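Local coordinates for protein lectin (PDB 3S18) that is a chickpea seed albumin of the hemopexin fold that agglutinates red blood cells, probably by binding complex sugars, at residues A[7-12]-A[175-180]. Sequence-based numbering, arbitrary orientation.
Sequences NAAFRS and SAFASH. With CA (calcium ion), chain D.
Ala9 and Phe177 meet where the innermost strands of the first and last blades of this four-bladed, hemopexin-type beta-propeller run side by side round the central channel. The axes of strand segments 7-11 and 175-178 approach to 5.1 Å, nearly parallel, yet the strands belong to separate sheets, each pairing within its own blade (Phe10 with Tyr19, Phe177 with Tyr186). Contact across the seam is made mainly by side chains. Ala9 CB approaches Phe177 CD1 obliquely at 3.5 Å, and Phe177 CB packs 3.9 Å from Phe10 CA. With chi1 at 68°, the Phe177 ring is carried away from strand 7-11 and packs edge-to-face on Tyr31. Toward the calcium end, Ser175 CB fits against the Asn7-Ala8 peptide, 3.5 Å from Ala8 N.

At the C-terminal ends, Arg11 reaches across the seam. Its CG sits over one face of the His180 ring, 3.5 Å from the centroid, a CH-pi contact; guanidinium and imidazole planes are 44° apart. A bend at chi3 (58°) turns the guanidinium so that Ala178 CB covers one face while NH1 donates to Ser179 O at 3.0 Å; the oxygen lies in the guanidinium plane, NH1 above the carbonyl plane. NH2 salt-bridges Asp69. At the other end a calcium ion is bound by carbonyl oxygens of Asp65, Asp121 and Asp174, two waters and Asn7, which chelates through O at 2.2 Å and OD1 at 2.4 Å.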
# COMPACT_ATOMS: atom_id res chain seq x y z
N ASN A 7 -0.39 -5.67 -17.87
CA ASN A 7 -0.12 -6.21 -16.52
C ASN A 7 -1.35 -6.78 -15.83
O ASN A 7 -1.23 -7.62 -14.94
CB ASN A 7 0.50 -5.11 -15.65
CG ASN A 7 1.34 -5.65 -14.47
OD1 ASN A 7 1.42 -6.86 -14.20
ND2 ASN A 7 1.96 -4.72 -13.74
N ALA A 8 -2.54 -6.31 -16.23
CA ALA A 8 -3.81 -6.78 -15.69
C ALA A 8 -4.94 -6.44 -16.68
O ALA A 8 -4.78 -5.60 -17.56
CB ALA A 8 -4.10 -6.11 -14.32
N ALA A 9 -6.09 -7.10 -16.50
CA ALA A 9 -7.29 -6.87 -17.32
C ALA A 9 -8.52 -7.47 -16.63
O ALA A 9 -8.39 -8.38 -15.78
CB ALA A 9 -7.13 -7.50 -18.72
N PHE A 10 -9.70 -6.95 -16.96
CA PHE A 10 -10.95 -7.59 -16.59
C PHE A 10 -12.03 -7.31 -17.64
O PHE A 10 -11.96 -6.34 -18.37
CB PHE A 10 -11.43 -7.27 -15.15
CG PHE A 10 -11.73 -5.81 -14.89
CD1 PHE A 10 -10.79 -5.00 -14.23
CD2 PHE A 10 -12.96 -5.25 -15.22
CE1 PHE A 10 -11.07 -3.66 -13.96
CE2 PHE A 10 -13.25 -3.88 -14.96
CZ PHE A 10 -12.31 -3.10 -14.33
N ARG A 11 -13.01 -8.20 -17.68
CA ARG A 11 -14.11 -8.13 -18.62
C ARG A 11 -15.15 -7.15 -18.08
O ARG A 11 -15.58 -7.26 -16.93
CB ARG A 11 -14.69 -9.53 -18.77
CG ARG A 11 -15.87 -9.63 -19.69
CD ARG A 11 -16.46 -11.01 -19.69
NE ARG A 11 -16.87 -11.42 -18.36
CZ ARG A 11 -17.13 -12.67 -17.99
NH1 ARG A 11 -17.02 -13.67 -18.87
NH2 ARG A 11 -17.48 -12.92 -16.73
N SER A 12 -15.53 -6.17 -18.89
CA SER A 12 -16.61 -5.27 -18.51
C SER A 12 -17.96 -5.98 -18.60
O SER A 12 -18.11 -6.96 -19.32
CB SER A 12 -16.65 -4.07 -19.45
OG SER A 12 -17.69 -3.20 -19.07
N SER A 175 -1.00 -11.33 -17.48
CA SER A 175 -2.36 -10.82 -17.30
C SER A 175 -3.32 -11.70 -18.04
O SER A 175 -2.90 -12.51 -18.85
CB SER A 175 -2.49 -9.41 -17.81
OG SER A 175 -2.03 -9.36 -19.15
N ALA A 176 -4.61 -11.54 -17.73
CA ALA A 176 -5.68 -12.35 -18.33
C ALA A 176 -7.03 -11.70 -18.10
O ALA A 176 -7.21 -10.89 -17.17
CB ALA A 176 -5.69 -13.77 -17.72
N PHE A 177 -7.98 -12.05 -18.95
CA PHE A 177 -9.41 -11.82 -18.69
C PHE A 177 -10.29 -12.85 -19.42
O PHE A 177 -9.88 -13.41 -20.43
CB PHE A 177 -9.82 -10.38 -19.02
CG PHE A 177 -9.77 -10.03 -20.49
CD1 PHE A 177 -8.59 -9.59 -21.08
CD2 PHE A 177 -10.92 -10.08 -21.27
CE1 PHE A 177 -8.54 -9.23 -22.43
CE2 PHE A 177 -10.88 -9.73 -22.62
CZ PHE A 177 -9.69 -9.30 -23.21
N ALA A 178 -11.48 -13.11 -18.88
CA ALA A 178 -12.48 -13.96 -19.53
C ALA A 178 -13.14 -13.23 -20.69
O ALA A 178 -13.39 -12.03 -20.63
CB ALA A 178 -13.54 -14.41 -18.54
N SER A 179 -13.43 -13.97 -21.75
CA SER A 179 -14.15 -13.40 -22.87
C SER A 179 -15.66 -13.37 -22.58
O SER A 179 -16.14 -14.06 -21.67
CB SER A 179 -13.88 -14.21 -24.13
OG SER A 179 -14.71 -13.76 -25.18
N HIS A 180 -16.38 -12.57 -23.36
CA HIS A 180 -17.85 -12.60 -23.35
C HIS A 180 -18.40 -13.86 -24.03
O HIS A 180 -19.56 -14.21 -23.82
CB HIS A 180 -18.43 -11.32 -23.96
CG HIS A 180 -18.23 -10.11 -23.10
ND1 HIS A 180 -19.12 -9.76 -22.10
CD2 HIS A 180 -17.24 -9.19 -23.05
CE1 HIS A 180 -18.69 -8.66 -21.49
NE2 HIS A 180 -17.55 -8.30 -22.06
CA CA D . 0.21 -8.89 -13.76
O HOH W 1 -5.50 -10.05 -14.87
O HOH W 2 2.32 -9.61 -13.89
O HOH W 3 1.33 -8.81 -11.66